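Local coordinates for protein STING-associated CdnE c-di-GMP synthase (Flavobacteriaceae, PDB 6WT8) that probably synthesises the cyclic dinucleotide c-di-GMP, the signal sensed by its partner STING in a bacterial CBASS antiphage defence system, at residues Glu102-Leu107 / Pro191-Asp196. Residues are numbered along the deposited sequence; the frame is centred on the assembly and turned at random.
Sequences ENDVDL and PERDID
Three donors converge on Asp104 OD1: Arg193 through NE and NH2, and the hydroxyl of Ser66 on helix 60-81. Arg193 grips it side-on, NE lying 2.9 Å from Asp104 OD1 on the syn side of the carboxylate, whereas NH2 reaches the same oxygen from above the carboxylate plane, which is turned 67° from the guanidinium. Bends at chi2 (-68°) and chi3 (-65°) turn the NE/NH2 edge of the guanidinium to Asp104 OD1, and the arginine's length and several N-H groups let NH2 serve Lys101 O as well. Were Arg193 an alanine, Asp104 OD1 would probably lose its ionic mate and Lys101 O a donor, leaving the loop before strand 106-112 less firmly tied to strand 192-204. Asp104 OD2 takes a 2.6 Å bond from a water that accepts from Asp194 N. These strands run parallel in the central mixed sheet, and Leu107 N bonds to Asp196 O at 2.9 Å. Short aspartates keep their carboxylates close to the backbone: Asp104 and Asp106 form an Asp-x-Asp pair which, with Asp196, is consistent with the metal-binding acids of the nucleotidyltransferase fold expected of a CD-NTase. Asp106 and Asp196 lie side by side, OD1 of the first 4.2 Å from OD2 of the second; Gln90 NE2 bonds to Asp106 OD2, while Ser183 and Lys180 hold Asp196 OD1. Apolar Ile195 and Leu107 suit their buried places, Ile195 CG2 lying 4.3 Å from Leu107 CB and Ile195 also packing on Val188. A second water joins Val105 O and Asp106 OD1 to Asp196 N.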
loop_
_atom_site.group_PDB
_atom_site.type_symbol
_atom_site.label_atom_id
_atom_site.label_comp_id
_atom_site.label_asym_id
_atom_site.label_seq_id
_atom_site.Cartn_x
_atom_site.Cartn_y
_atom_site.Cartn_z
ATOM N N GLU A 102 6.477 -11.538 -7.415
ATOM C CA GLU A 102 6.288 -10.861 -8.703
ATOM C C GLU A 102 5.699 -9.464 -8.588
ATOM O O GLU A 102 5.596 -8.766 -9.605
ATOM C CB GLU A 102 5.381 -11.691 -9.627
ATOM C CG GLU A 102 5.882 -13.112 -9.905
ATOM C CD GLU A 102 5.506 -14.159 -8.846
ATOM O OE1 GLU A 102 4.733 -13.867 -7.883
ATOM O OE2 GLU A 102 5.992 -15.321 -9.033
ATOM N N ASN A 103 5.268 -9.024 -7.420
ATOM C CA ASN A 103 4.772 -7.659 -7.308
ATOM C C ASN A 103 5.917 -6.664 -7.500
ATOM O O ASN A 103 7.051 -6.888 -7.073
ATOM C CB ASN A 103 4.150 -7.436 -5.939
ATOM C CG ASN A 103 2.925 -8.260 -5.666
ATOM O OD1 ASN A 103 2.725 -8.665 -4.527
ATOM N ND2 ASN A 103 2.069 -8.472 -6.674
ATOM N N ASP A 104 5.608 -5.530 -8.137
ATOM C CA ASP A 104 6.577 -4.509 -8.442
ATOM C C ASP A 104 6.101 -3.138 -8.006
ATOM O O ASP A 104 4.890 -2.873 -7.940
ATOM C CB ASP A 104 6.806 -4.471 -9.953
ATOM C CG ASP A 104 7.647 -5.598 -10.412
ATOM O OD1 ASP A 104 8.877 -5.547 -10.206
ATOM O OD2 ASP A 104 7.079 -6.551 -10.988
ATOM N N VAL A 105 7.077 -2.277 -7.690
ATOM C CA VAL A 105 6.779 -0.831 -7.594
ATOM C C VAL A 105 6.262 -0.356 -8.948
ATOM O O VAL A 105 6.712 -0.824 -10.008
ATOM C CB VAL A 105 7.971 0.046 -7.162
ATOM C CG1 VAL A 105 8.496 -0.324 -5.751
ATOM C CG2 VAL A 105 9.147 -0.037 -8.159
ATOM N N ASP A 106 5.331 0.605 -8.929
ATOM C CA ASP A 106 5.020 1.340 -10.163
ATOM C C ASP A 106 5.846 2.620 -10.198
ATOM O O ASP A 106 6.040 3.286 -9.158
ATOM C CB ASP A 106 3.558 1.828 -10.219
ATOM C CG ASP A 106 2.527 0.760 -10.251
ATOM O OD1 ASP A 106 2.785 -0.358 -10.689
ATOM O OD2 ASP A 106 1.369 1.082 -9.868
ATOM N N LEU A 107 6.302 2.997 -11.394
ATOM C CA LEU A 107 6.927 4.303 -11.561
ATOM C C LEU A 107 5.851 5.333 -11.907
ATOM O O LEU A 107 5.013 5.092 -12.792
ATOM C CB LEU A 107 7.963 4.227 -12.692
ATOM C CG LEU A 107 8.700 5.564 -12.996
ATOM C CD1 LEU A 107 10.049 5.246 -13.582
ATOM C CD2 LEU A 107 7.909 6.424 -14.020
ATOM N N PRO A 191 17.723 -5.576 -14.053
ATOM C CA PRO A 191 17.267 -6.914 -13.702
ATOM C C PRO A 191 15.936 -7.202 -14.368
ATOM O O PRO A 191 15.273 -6.257 -14.770
ATOM C CB PRO A 191 17.136 -6.850 -12.182
ATOM C CG PRO A 191 16.841 -5.415 -11.879
ATOM C CD PRO A 191 17.557 -4.603 -12.959
ATOM N N GLU A 192 15.590 -8.470 -14.552
ATOM C CA GLU A 192 14.390 -8.852 -15.287
ATOM C C GLU A 192 13.155 -8.628 -14.420
ATOM O O GLU A 192 12.812 -9.479 -13.583
ATOM C CB GLU A 192 14.492 -10.304 -15.723
ATOM C CG GLU A 192 13.405 -10.735 -16.670
ATOM C CD GLU A 192 13.701 -12.099 -17.291
ATOM O OE1 GLU A 192 12.907 -12.550 -18.145
ATOM O OE2 GLU A 192 14.732 -12.713 -16.918
ATOM N N ARG A 193 12.476 -7.493 -14.640
ATOM C CA ARG A 193 11.252 -7.125 -13.919
ATOM C C ARG A 193 10.339 -6.388 -14.870
ATOM O O ARG A 193 10.815 -5.701 -15.769
ATOM C CB ARG A 193 11.484 -6.200 -12.718
ATOM C CG ARG A 193 12.482 -6.750 -11.651
ATOM C CD ARG A 193 11.976 -7.973 -10.891
ATOM N NE ARG A 193 10.795 -7.681 -10.059
ATOM C CZ ARG A 193 10.243 -8.520 -9.189
ATOM N NH1 ARG A 193 10.805 -9.675 -8.899
ATOM N NH2 ARG A 193 9.117 -8.148 -8.606
ATOM N N ASP A 194 9.012 -6.491 -14.640
ATOM C CA ASP A 194 8.041 -5.765 -15.455
ATOM C C ASP A 194 7.526 -4.575 -14.664
ATOM O O ASP A 194 6.975 -4.732 -13.569
ATOM C CB ASP A 194 6.883 -6.663 -15.875
ATOM C CG ASP A 194 7.359 -7.915 -16.595
ATOM O OD1 ASP A 194 8.295 -7.828 -17.403
ATOM O OD2 ASP A 194 6.816 -8.995 -16.312
ATOM N N ILE A 195 7.717 -3.370 -15.195
ATOM C CA ILE A 195 7.390 -2.150 -14.470
ATOM C C ILE A 195 6.277 -1.398 -15.189
ATOM O O ILE A 195 6.385 -1.138 -16.391
ATOM C CB ILE A 195 8.624 -1.248 -14.355
ATOM C CG1 ILE A 195 9.781 -1.987 -13.653
ATOM C CG2 ILE A 195 8.313 0.061 -13.664
ATOM C CD1 ILE A 195 9.482 -2.457 -12.215
ATOM N N ASP A 196 5.229 -1.020 -14.453
ATOM C CA ASP A 196 4.205 -0.128 -14.997
ATOM C C ASP A 196 4.610 1.324 -14.800
ATOM O O ASP A 196 5.056 1.708 -13.725
ATOM C CB ASP A 196 2.852 -0.349 -14.314
ATOM C CG ASP A 196 2.037 -1.462 -14.933
ATOM O OD1 ASP A 196 1.637 -1.380 -16.135
ATOM O OD2 ASP A 196 1.799 -2.440 -14.193
HETATM O O HOH W 1 8.474 -8.281 -12.431
HETATM O O HOH W 2 4.800 -1.833 -11.675
HETATM O O HOH W 3 0.435 -1.814 -11.844
#